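Side-chain contacts in porin (Rhodobacter blasticus, PDB 3PRN), which forms trimeric outer-membrane channels for passive diffusion of small hydrophilic solutes up to about 0.6 kDa: residues A[96-99]-A[105-108]; A[113-118]-A[161-166]; A[182-185]-A[191-194]; A[227-232]-A[236-241]; A[258-261]-A[265-268]. The protein carries 1 engineered substitution. One frame throughout, in Å; residues are numbered along the deposited sequence. Where two conformers were deposited one is given.

Interaction 1. Residues A[96-99]-A[105-108]; sequences YDSE and SSFG
Ser98 and Ser106 join hydroxyl to hydroxyl within the long loop between strands 78-83 and 131-138. As in other porins, this loop folds into the barrel and narrows the pore. Two local motifs frame the contact: a type I beta turn from Tyr96 to Glu99 and an ST turn at Ser106.

One hydrogen bond crosses the contact. Ser98 OG lies 2.7 Å from Ser106 OG, and either could be the donor. Within segment 105-108, Ser106 OG also accepts a hydrogen bond from the backbone N of Gly108 at 2.8 Å. That bond is bent, with an N-H...O angle of 136°. The Ser106 hydroxyl is turned away from its own N (chi1 173°) to lie beside the carbonyl carbon, where the chain folds back toward Gly108. Replacing Ser106 by a valine would remove the hydroxyl and would probably leave Ser98 OG without its mate and Gly108 N without this acceptor.

Nonpolar packing is slight. CG of Glu99 rests 3.9 Å from CB of Ser106. Glu99 is also flanked by the engineered Trp104. Barrel residues back the site: Tyr240 touches both serines, and Thr225 OG1 is hydrogen-bonded to Gly108 O.

A CA-H...O contact completes the join. Glu99 CA faces Ser105 O at 3.6 Å, with an angle of 139° at the hydrogen.

Interaction 2. Residues A[113-118]-A[161-166]; sequences SFFAYN and TEEFGI
Glu163 is the residue through which segment 161-166 reaches Phe114 and Phe115. Two residues earlier, Thr161 lies against Asp184 and Val189 of the loop between strands 175-183 and 193-200. Glu163 then opens the strand, and its side chain crosses to the loop. CG stands opposite the backbone N (chi1 175°) and the chain runs on extended, which carries the carboxylate to the backbone of Phe115.

OE2 accepts a hydrogen bond from Phe115 N at 2.9 Å through its syn lone pair, almost straight at 175°. OE2 also accepts one from the backbone N of Gly186, so one oxygen holds two parts of the chain. OE1 takes a hydrogen bond of 2.6 Å from a water, and this water also donates to Phe115 O at 2.8 Å. The carboxylate thus engages both the N-H and, through the water, the carbonyl of one residue.

The Phe115 ring slides past the acid in the opposite direction, its plane 46° from the carboxylate. Its CD2 lies 3.8 Å from Glu163 CB. The ring also meets Tyr130 edge-to-face. Exchanging Glu163 for a leucine would take away both oxygens and is likely to leave Phe115 N and Gly186 N without this acceptor and the bridging water without one anchor.

Farther on, Phe164 and Gly165 bond through their backbones to Thr183 and Ser147 on neighbouring strands. A loop folded inward and held against the barrel wall is characteristic of the porin fold; here a carboxylate and a water do part of the holding.

Interaction 3. Residues A[182-185]-A[191-194]; sequences TTDA and NDIA
Thr182 and Ile193 form an antiparallel hydrogen-bonded pair in the beta hairpin of strands 175-183 and 193-200, with Thr182 N to Ile193 O at 3.1 Å and Ile193 N to Thr182 O at 3.0 Å. Beyond the pair, Ala185 N still bonds to Asn191 O at 2.9 Å. Between them, Asp184 takes a left-handed backbone conformation, and the regular strand ends at Thr183.

Side chains bind the backbone here. Asp192 OD1 accepts a hydrogen bond from Asp184 N at 3.1 Å, nearly head-on to its C-O bond. The two acids lie side by side, their OD1 atoms 3.9 Å apart. Such like charges would probably repel, but each OD1 has a backbone N-H, for Asp184 that of Asp190.

On the face of Thr182 and Ile193, CD1 of Ile193 touches Ala185 CB at 3.7 Å. Phe89 of helix 88-91 packs on both Thr182 and Ile193.

Asn191 closes the end of the pairing. Its OD1 accepts a hydrogen bond from Leu217 N. CG lies opposite the backbone N (chi1 -178°), and from there ND2 donates to Ala185 O at 2.8 Å, with the oxygen close to the amide plane but ND2 well above the carbonyl plane of Ala185.

Interaction 4. Residues A[227-232]-A[236-241]; sequences YGNYAF and TVRAYV
Asn229 and Arg238 sit opposite each other in a non-hydrogen-bonded antiparallel pair, their side chains running the same way. Direct bonding does not link their ends: Asn229 OD1 and Arg238 NH1 are 3.8 Å apart, with amide and guanidinium planes 61° apart. A water probably bridges them. It accepts from Arg238 NH1 at 3.0 Å, meeting the guanidinium edge in plane, and lies 3.1 Å from Asn229 OD1, to which it may donate. The arginine chain runs extended from CG to NE (chi2 179°), which carries NE to a salt bridge with Asp258 OD2. Thr236 CG2 sits over one guanidinium face, toward its rim. These contacts probably restrict its turning.

The backbone is satisfied in two reciprocal pairs. Gly228 N and O bond to Ala239 O and N, both at 3.0 Å. Tyr230 and Val237 do the same, and Val237 N to Tyr230 O is 2.8 Å. The backbones of Asn229 and Arg238 bond to Thr207 and Gly256 on the flanking strands.

Tyr227 and Tyr240 meet at their CB atoms, 3.7 Å apart, and their rings then diverge. Tyr240 OH bonds to Phe107 N, joining the strand to the pore loop, and to Gln272 OE1 within the barrel wall. On the other face, Val237 CG1, in one of two deposited conformers, lies 4.0 Å from Tyr230 CB and near Phe232 CE2. A bound detergent molecule also touches Val237.

Mostly polar side chains on one face and mostly apolar or aromatic ones on the other mark this as a transmembrane beta hairpin of the porin barrel.

Interaction 5. Residues A[258-261]-A[265-268]; sequences DYQF and VKVS
Asp258 and Ser268 both set their side chains beside their own backbone N, with chi1 of -50° and -53°, and this brings carboxylate and hydroxyl together across an antiparallel beta hairpin of the barrel. Their backbones form a non-hydrogen-bonded pair, but Ser268 OG donates to Asp258 OD1 at 2.9 Å, approaching from above the carboxylate plane. The other oxygen, OD2, holds Arg238 in a salt bridge. With both oxygens engaged, the carboxylate is probably held in its rotation.

Between these strands the backbone is firmly bonded at Tyr259 and Val267. Tyr259 N meets Val267 O at 2.8 Å, and the return bond from Val267 N to Tyr259 O has the same length. Toward the turn the pairing weakens, and the bond from Phe261 N to Val265 O is weak.

Lys266 touches Asp258 on the same face through its aliphatic part, with CD 4.0 Å from Asp258 CB. Its ammonium makes no contact with the acid, NZ staying 5.1 Å from Asp258 OD2. Gln260 bends at its second torsion, so that OE1 comes to 3.8 Å from Lys266 CD while NE2 donates to Ala262 O. The engineered Trp104 touches Asp258, Lys266 and Ser268 on this face.

Phe261 and Val265 run side by side near the turn and face a neighbouring subunit of the trimer. Val45 of that subunit packs on Phe261, and its Phe47 packs on Val265. Within the hairpin, Phe261 CD2 meets Val265 CG1 at 3.8 Å.

From the N terminus the contacts follow in series; none nests in or crosses another. Interaction 1 closes a short loop inside the pore-narrowing segment. Interaction 2 spans a longer stretch and ties that segment to strand 163-171. Interactions 3, 4 and 5 each close a hairpin of the barrel. Interactions 2 and 3 touch through neighbouring strands and through Ser113 of the pore loop. Interactions 4 and 5 lie on neighbouring strands, 235-244 and 252-262, probably hydrogen-bonded from Thr236 N to Asp258 O. Tyr240 links interaction 4 back to interaction 1, and Tyr96 of interaction 1 packs on Phe114 of interaction 2. The pore loop thus meets well-separated parts of the wall.

Interaction 1. Residues A[96-99]-A[105-108]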
# COMPACT_ATOMS: atom_id res chain seq x y z
N TYR A 96 -9.87 -10.76 26.56
CA TYR A 96 -8.75 -9.84 26.60
C TYR A 96 -8.98 -8.68 27.55
O TYR A 96 -8.18 -7.72 27.57
CB TYR A 96 -8.51 -9.24 25.17
CG TYR A 96 -8.05 -10.31 24.18
CD1 TYR A 96 -6.90 -11.04 24.44
CD2 TYR A 96 -8.76 -10.55 23.01
CE1 TYR A 96 -6.41 -12.01 23.57
CE2 TYR A 96 -8.35 -11.56 22.14
CZ TYR A 96 -7.15 -12.24 22.41
OH TYR A 96 -6.76 -13.21 21.56
N ASP A 97 -10.01 -8.71 28.38
CA ASP A 97 -10.34 -7.56 29.24
C ASP A 97 -9.45 -7.28 30.38
O ASP A 97 -9.63 -6.21 31.01
CB ASP A 97 -11.79 -7.65 29.74
CG ASP A 97 -12.80 -7.41 28.65
OD1 ASP A 97 -12.47 -7.12 27.49
OD2 ASP A 97 -14.01 -7.50 28.89
N SER A 98 -8.36 -8.06 30.59
CA SER A 98 -7.40 -7.64 31.62
C SER A 98 -6.30 -6.75 31.02
O SER A 98 -5.51 -6.15 31.77
CB SER A 98 -6.80 -8.86 32.33
OG SER A 98 -5.85 -9.52 31.52
N GLU A 99 -6.27 -6.59 29.68
CA GLU A 99 -5.22 -5.77 29.05
C GLU A 99 -5.19 -4.34 29.55
O GLU A 99 -6.19 -3.76 29.95
CB GLU A 99 -5.34 -5.84 27.51
CG GLU A 99 -4.93 -7.24 26.99
CD GLU A 99 -5.21 -7.42 25.51
OE1 GLU A 99 -5.92 -6.55 24.92
OE2 GLU A 99 -4.73 -8.41 24.90
N SER A 105 -1.62 -4.73 26.60
CA SER A 105 -0.93 -6.00 26.90
C SER A 105 -1.26 -6.46 28.33
O SER A 105 -1.66 -5.69 29.23
CB SER A 105 0.58 -5.82 26.76
OG SER A 105 1.04 -4.92 27.74
N SER A 106 -1.12 -7.78 28.53
CA SER A 106 -1.37 -8.40 29.81
C SER A 106 -0.79 -9.82 29.81
O SER A 106 -1.10 -10.61 28.90
CB SER A 106 -2.89 -8.51 30.10
OG SER A 106 -3.15 -9.25 31.29
N PHE A 107 -0.07 -10.11 30.90
CA PHE A 107 0.37 -11.51 31.12
C PHE A 107 -0.86 -12.36 31.44
O PHE A 107 -0.80 -13.60 31.30
CB PHE A 107 1.38 -11.55 32.28
CG PHE A 107 2.70 -10.93 31.92
CD1 PHE A 107 3.49 -11.58 30.95
CD2 PHE A 107 3.18 -9.79 32.52
CE1 PHE A 107 4.74 -11.05 30.59
CE2 PHE A 107 4.43 -9.29 32.16
CZ PHE A 107 5.21 -9.92 31.21
N GLY A 108 -1.96 -11.75 31.83
CA GLY A 108 -3.18 -12.50 32.13
C GLY A 108 -3.96 -12.94 30.90
O GLY A 108 -4.99 -13.63 31.07

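Interaction 2. Residues A[113-118]-A[161-166]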
# COMPACT_ATOMS: atom_id res chain seq x y z
N SER A 113 -1.27 -20.99 21.84
CA SER A 113 -1.06 -20.67 20.43
C SER A 113 -2.35 -20.98 19.68
O SER A 113 -2.92 -22.07 19.81
CB SER A 113 -0.06 -21.66 19.79
OG SER A 113 1.26 -21.32 20.18
N PHE A 114 -2.81 -20.05 18.91
CA PHE A 114 -4.03 -20.27 18.12
C PHE A 114 -4.02 -19.28 16.95
O PHE A 114 -3.31 -18.27 17.02
CB PHE A 114 -5.26 -20.09 19.01
CG PHE A 114 -5.24 -18.78 19.77
CD1 PHE A 114 -5.81 -17.64 19.20
CD2 PHE A 114 -4.66 -18.71 21.04
CE1 PHE A 114 -5.80 -16.43 19.89
CE2 PHE A 114 -4.65 -17.50 21.74
CZ PHE A 114 -5.22 -16.36 21.16
N PHE A 115 -4.75 -19.60 15.88
CA PHE A 115 -4.83 -18.68 14.74
C PHE A 115 -5.69 -17.46 15.10
O PHE A 115 -6.64 -17.52 15.88
CB PHE A 115 -5.43 -19.39 13.53
CG PHE A 115 -4.52 -20.41 12.93
CD1 PHE A 115 -3.16 -20.12 12.79
CD2 PHE A 115 -5.03 -21.62 12.50
CE1 PHE A 115 -2.31 -21.06 12.24
CE2 PHE A 115 -4.16 -22.55 11.95
CZ PHE A 115 -2.83 -22.27 11.81
N ALA A 116 -5.35 -16.35 14.43
CA ALA A 116 -6.17 -15.13 14.63
C ALA A 116 -6.01 -14.30 13.35
O ALA A 116 -5.06 -14.56 12.58
CB ALA A 116 -5.65 -14.36 15.85
N TYR A 117 -6.80 -13.26 13.18
CA TYR A 117 -6.60 -12.40 12.01
C TYR A 117 -5.14 -11.98 11.84
O TYR A 117 -4.53 -11.48 12.79
CB TYR A 117 -7.44 -11.13 12.22
CG TYR A 117 -7.43 -10.15 11.06
CD1 TYR A 117 -8.08 -10.43 9.88
CD2 TYR A 117 -6.73 -8.96 11.18
CE1 TYR A 117 -8.06 -9.51 8.81
CE2 TYR A 117 -6.72 -8.02 10.13
CZ TYR A 117 -7.38 -8.30 8.97
OH TYR A 117 -7.35 -7.39 7.92
N ASN A 118 -4.59 -12.09 10.63
CA ASN A 118 -3.15 -11.74 10.45
C ASN A 118 -3.05 -10.30 10.00
O ASN A 118 -3.51 -9.98 8.87
CB ASN A 118 -2.52 -12.67 9.40
CG ASN A 118 -2.61 -14.13 9.88
OD1 ASN A 118 -2.17 -14.42 10.99
ND2 ASN A 118 -3.15 -15.00 9.05
N THR A 161 -3.22 -30.10 9.17
CA THR A 161 -4.08 -30.03 10.35
C THR A 161 -4.92 -28.75 10.28
O THR A 161 -4.32 -27.68 10.25
CB THR A 161 -3.19 -29.93 11.61
OG1 THR A 161 -2.25 -31.02 11.56
CG2 THR A 161 -3.97 -29.92 12.89
N GLU A 162 -6.21 -28.86 10.29
CA GLU A 162 -7.05 -27.66 10.23
C GLU A 162 -7.51 -27.30 11.64
O GLU A 162 -7.61 -28.20 12.47
CB GLU A 162 -8.28 -27.92 9.34
CG GLU A 162 -7.84 -28.08 7.88
CD GLU A 162 -7.66 -29.53 7.50
OE1 GLU A 162 -8.19 -30.44 8.17
OE2 GLU A 162 -6.96 -29.81 6.50
N GLU A 163 -7.77 -26.02 11.91
CA GLU A 163 -8.19 -25.58 13.21
C GLU A 163 -9.69 -25.31 13.19
O GLU A 163 -10.21 -24.60 12.33
CB GLU A 163 -7.45 -24.30 13.59
CG GLU A 163 -7.93 -23.71 14.91
CD GLU A 163 -7.44 -22.29 15.11
OE1 GLU A 163 -8.13 -21.30 14.68
OE2 GLU A 163 -6.32 -22.09 15.71
N PHE A 164 -10.40 -25.89 14.14
CA PHE A 164 -11.84 -25.65 14.26
C PHE A 164 -12.14 -25.03 15.61
O PHE A 164 -11.71 -25.54 16.66
CB PHE A 164 -12.66 -26.93 14.10
CG PHE A 164 -14.15 -26.65 14.27
CD1 PHE A 164 -14.84 -25.94 13.28
CD2 PHE A 164 -14.81 -27.08 15.42
CE1 PHE A 164 -16.20 -25.65 13.46
CE2 PHE A 164 -16.17 -26.79 15.60
CZ PHE A 164 -16.86 -26.07 14.61
N GLY A 165 -12.86 -23.94 15.58
CA GLY A 165 -13.16 -23.20 16.80
C GLY A 165 -14.63 -22.90 16.97
O GLY A 165 -15.35 -22.55 16.02
N ILE A 166 -15.04 -22.84 18.24
CA ILE A 166 -16.42 -22.37 18.50
C ILE A 166 -16.46 -21.54 19.75
O ILE A 166 -15.71 -21.79 20.73
CB ILE A 166 -17.40 -23.57 18.57
CG1 ILE A 166 -18.80 -23.06 18.92
CG2 ILE A 166 -16.98 -24.57 19.60
CD1 ILE A 166 -19.84 -24.06 18.43
O HOH W 1 -8.18 -19.73 16.80

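Interaction 3. Residues A[182-185]-A[191-194]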
# COMPACT_ATOMS: atom_id res chain seq x y z
N THR A 182 -11.41 -24.62 20.99
CA THR A 182 -10.77 -24.75 19.71
C THR A 182 -9.94 -26.01 19.64
O THR A 182 -9.09 -26.20 20.52
CB THR A 182 -9.79 -23.53 19.47
OG1 THR A 182 -10.62 -22.37 19.45
CG2 THR A 182 -9.07 -23.67 18.14
N THR A 183 -10.15 -26.86 18.63
CA THR A 183 -9.35 -28.07 18.52
C THR A 183 -8.25 -27.84 17.49
O THR A 183 -8.41 -27.10 16.48
CB THR A 183 -10.21 -29.31 18.17
OG1 THR A 183 -10.84 -29.05 16.92
CG2 THR A 183 -11.40 -29.49 19.10
N ASP A 184 -7.10 -28.41 17.75
CA ASP A 184 -5.91 -28.33 16.93
C ASP A 184 -5.57 -26.84 16.64
O ASP A 184 -5.27 -26.44 15.52
CB ASP A 184 -6.03 -29.06 15.63
CG ASP A 184 -6.22 -30.57 15.75
OD1 ASP A 184 -5.82 -31.19 16.75
OD2 ASP A 184 -6.77 -31.13 14.79
N ALA A 185 -5.62 -26.09 17.72
CA ALA A 185 -5.36 -24.66 17.69
C ALA A 185 -3.99 -24.37 17.10
O ALA A 185 -3.00 -25.01 17.48
CB ALA A 185 -5.49 -24.08 19.10
N ASN A 191 -3.50 -29.79 20.13
CA ASN A 191 -3.40 -28.56 20.96
C ASN A 191 -4.82 -28.09 21.17
O ASN A 191 -5.30 -27.24 20.39
CB ASN A 191 -2.55 -27.56 20.18
CG ASN A 191 -2.32 -26.28 20.94
OD1 ASN A 191 -2.27 -26.28 22.18
ND2 ASN A 191 -2.21 -25.15 20.20
N ASP A 192 -5.58 -28.66 22.09
CA ASP A 192 -6.97 -28.30 22.26
C ASP A 192 -7.10 -27.31 23.41
O ASP A 192 -6.60 -27.56 24.53
CB ASP A 192 -7.89 -29.51 22.44
CG ASP A 192 -7.70 -30.56 21.37
OD1 ASP A 192 -7.45 -30.26 20.18
OD2 ASP A 192 -7.72 -31.78 21.72
N ILE A 193 -7.67 -26.13 23.13
CA ILE A 193 -7.65 -25.09 24.15
C ILE A 193 -9.05 -24.67 24.52
O ILE A 193 -10.00 -24.90 23.77
CB ILE A 193 -6.77 -23.90 23.67
CG1 ILE A 193 -7.36 -23.26 22.39
CG2 ILE A 193 -5.35 -24.40 23.47
CD1 ILE A 193 -6.54 -22.02 21.96
N ALA A 194 -9.23 -24.07 25.69
CA ALA A 194 -10.60 -23.71 26.09
C ALA A 194 -10.55 -22.50 27.02
O ALA A 194 -9.56 -22.29 27.68
CB ALA A 194 -11.33 -24.83 26.80

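Interaction 4. Residues A[227-232]-A[236-241]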
# COMPACT_ATOMS: atom_id res chain seq x y z
N TYR A 227 -9.28 -9.98 37.24
CA TYR A 227 -9.00 -8.58 36.94
C TYR A 227 -10.15 -7.67 37.31
O TYR A 227 -11.27 -8.10 37.54
CB TYR A 227 -8.74 -8.39 35.40
CG TYR A 227 -10.00 -8.62 34.58
CD1 TYR A 227 -10.36 -9.93 34.27
CD2 TYR A 227 -10.85 -7.61 34.15
CE1 TYR A 227 -11.47 -10.25 33.53
CE2 TYR A 227 -11.99 -7.90 33.42
CZ TYR A 227 -12.30 -9.21 33.11
OH TYR A 227 -13.45 -9.57 32.41
N GLY A 228 -9.84 -6.38 37.32
CA GLY A 228 -10.88 -5.41 37.63
C GLY A 228 -10.52 -4.03 37.11
O GLY A 228 -9.34 -3.73 36.85
N ASN A 229 -11.53 -3.18 36.98
CA ASN A 229 -11.25 -1.82 36.52
C ASN A 229 -12.32 -0.89 37.13
O ASN A 229 -13.43 -1.35 37.44
CB ASN A 229 -11.18 -1.64 35.02
CG ASN A 229 -12.37 -2.30 34.34
OD1 ASN A 229 -12.18 -3.38 33.75
ND2 ASN A 229 -13.55 -1.71 34.47
N TYR A 230 -11.92 0.35 37.28
CA TYR A 230 -12.82 1.33 37.87
C TYR A 230 -12.63 2.70 37.25
O TYR A 230 -11.49 3.17 37.16
CB TYR A 230 -12.48 1.33 39.38
CG TYR A 230 -13.59 1.95 40.19
CD1 TYR A 230 -14.69 1.19 40.56
CD2 TYR A 230 -13.52 3.29 40.56
CE1 TYR A 230 -15.72 1.75 41.31
CE2 TYR A 230 -14.55 3.86 41.31
CZ TYR A 230 -15.63 3.09 41.67
OH TYR A 230 -16.65 3.66 42.42
N ALA A 231 -13.74 3.32 36.85
CA ALA A 231 -13.69 4.64 36.21
C ALA A 231 -14.11 5.76 37.14
O ALA A 231 -15.16 5.69 37.77
CB ALA A 231 -14.63 4.60 35.00
N PHE A 232 -13.28 6.76 37.26
CA PHE A 232 -13.45 7.96 38.04
C PHE A 232 -13.51 9.14 37.03
O PHE A 232 -12.47 9.78 36.80
CB PHE A 232 -12.21 8.26 38.88
CG PHE A 232 -11.81 7.25 39.89
CD1 PHE A 232 -12.57 7.08 41.05
CD2 PHE A 232 -10.64 6.50 39.73
CE1 PHE A 232 -12.19 6.17 42.03
CE2 PHE A 232 -10.28 5.58 40.70
CZ PHE A 232 -11.05 5.41 41.85
N THR A 236 -9.50 5.85 34.15
CA THR A 236 -9.86 4.47 34.43
C THR A 236 -8.63 3.81 35.09
O THR A 236 -7.50 3.98 34.67
CB THR A 236 -10.31 3.67 33.23
OG1 THR A 236 -11.43 4.27 32.64
CG2 THR A 236 -10.64 2.21 33.54
N VAL A 237 -8.89 3.06 36.16
CA VAL A 237 -7.76 2.37 36.82
C VAL A 237 -7.97 0.89 36.59
O VAL A 237 -9.10 0.41 36.67
CB VAL A 237 -7.61 2.85 38.25
CG1 VAL A 237 -8.65 2.28 39.18
CG2 VAL A 237 -6.18 2.55 38.72
N ARG A 238 -6.92 0.13 36.23
CA ARG A 238 -7.05 -1.29 35.95
C ARG A 238 -6.03 -2.13 36.72
O ARG A 238 -4.92 -1.66 36.98
CB ARG A 238 -6.65 -1.52 34.44
CG ARG A 238 -7.60 -0.82 33.49
CD ARG A 238 -7.18 -1.02 32.03
NE ARG A 238 -8.05 -0.27 31.14
CZ ARG A 238 -9.27 -0.65 30.77
NH1 ARG A 238 -9.79 -1.79 31.19
NH2 ARG A 238 -9.98 0.11 29.94
N ALA A 239 -6.39 -3.37 37.02
CA ALA A 239 -5.46 -4.27 37.71
C ALA A 239 -5.76 -5.71 37.34
O ALA A 239 -6.88 -6.03 36.95
CB ALA A 239 -5.61 -4.13 39.24
N TYR A 240 -4.83 -6.63 37.52
CA TYR A 240 -5.06 -8.04 37.32
C TYR A 240 -4.00 -8.86 38.09
O TYR A 240 -2.93 -8.31 38.37
CB TYR A 240 -5.02 -8.53 35.84
CG TYR A 240 -3.66 -8.43 35.19
CD1 TYR A 240 -2.79 -9.53 35.27
CD2 TYR A 240 -3.25 -7.32 34.47
CE1 TYR A 240 -1.54 -9.50 34.68
CE2 TYR A 240 -1.98 -7.30 33.85
CZ TYR A 240 -1.14 -8.38 33.96
OH TYR A 240 0.14 -8.42 33.40
N VAL A 241 -4.31 -10.12 38.33
CA VAL A 241 -3.37 -11.04 38.90
C VAL A 241 -3.59 -12.31 38.05
O VAL A 241 -4.76 -12.52 37.70
CB VAL A 241 -3.68 -11.38 40.38
CG1 VAL A 241 -2.59 -12.27 40.96
CG2 VAL A 241 -3.86 -10.11 41.18
O HOH W 2 -9.27 -4.14 33.00

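Interaction 5. Residues A[258-261]-A[265-268]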
# COMPACT_ATOMS: atom_id res chain seq x y z
N ASP A 258 -5.88 4.60 32.40
CA ASP A 258 -6.22 5.27 31.18
C ASP A 258 -6.80 6.66 31.52
O ASP A 258 -7.55 6.82 32.49
CB ASP A 258 -7.26 4.56 30.34
CG ASP A 258 -6.97 3.07 30.12
OD1 ASP A 258 -5.80 2.76 29.83
OD2 ASP A 258 -7.94 2.29 30.24
N TYR A 259 -6.48 7.58 30.64
CA TYR A 259 -7.06 8.93 30.73
C TYR A 259 -7.64 9.29 29.36
O TYR A 259 -6.90 9.30 28.36
CB TYR A 259 -5.98 9.88 31.19
CG TYR A 259 -6.52 11.30 31.28
CD1 TYR A 259 -7.40 11.53 32.33
CD2 TYR A 259 -6.23 12.32 30.41
CE1 TYR A 259 -7.97 12.78 32.53
CE2 TYR A 259 -6.81 13.57 30.59
CZ TYR A 259 -7.67 13.78 31.64
OH TYR A 259 -8.29 14.99 31.88
N GLN A 260 -8.92 9.57 29.34
CA GLN A 260 -9.65 9.94 28.12
C GLN A 260 -9.48 11.44 27.92
O GLN A 260 -10.24 12.25 28.44
CB GLN A 260 -11.10 9.54 28.19
CG GLN A 260 -11.87 9.44 26.88
CD GLN A 260 -11.44 8.34 25.93
OE1 GLN A 260 -11.27 7.17 26.32
NE2 GLN A 260 -11.23 8.63 24.64
N PHE A 261 -8.48 11.83 27.18
CA PHE A 261 -8.14 13.21 26.90
C PHE A 261 -9.22 13.89 26.05
O PHE A 261 -9.51 15.07 26.29
CB PHE A 261 -6.76 13.27 26.28
CG PHE A 261 -6.32 14.66 25.89
CD1 PHE A 261 -5.87 15.55 26.86
CD2 PHE A 261 -6.36 15.09 24.59
CE1 PHE A 261 -5.47 16.84 26.50
CE2 PHE A 261 -5.97 16.35 24.22
CZ PHE A 261 -5.50 17.24 25.17
N VAL A 265 -9.03 10.15 21.73
CA VAL A 265 -7.62 10.29 22.18
C VAL A 265 -7.47 9.72 23.60
O VAL A 265 -8.12 10.21 24.55
CB VAL A 265 -7.12 11.73 22.19
CG1 VAL A 265 -5.66 11.83 22.67
CG2 VAL A 265 -7.15 12.38 20.80
N LYS A 266 -6.63 8.68 23.75
CA LYS A 266 -6.54 8.08 25.09
C LYS A 266 -5.12 7.96 25.55
O LYS A 266 -4.26 7.51 24.75
CB LYS A 266 -7.29 6.74 25.02
CG LYS A 266 -6.99 5.80 26.13
CD LYS A 266 -8.18 4.92 26.43
CE LYS A 266 -8.13 3.64 25.62
NZ LYS A 266 -9.56 3.15 25.50
N VAL A 267 -4.77 8.42 26.77
CA VAL A 267 -3.39 8.30 27.27
C VAL A 267 -3.36 7.11 28.24
O VAL A 267 -4.31 7.00 29.05
CB VAL A 267 -2.96 9.54 28.03
CG1 VAL A 267 -1.50 9.50 28.48
CG2 VAL A 267 -3.12 10.72 27.06
N SER A 268 -2.47 6.15 28.09
CA SER A 268 -2.52 4.98 28.97
C SER A 268 -1.10 4.60 29.38
O SER A 268 -0.13 4.90 28.68
CB SER A 268 -3.04 3.69 28.31
OG SER A 268 -4.29 3.93 27.70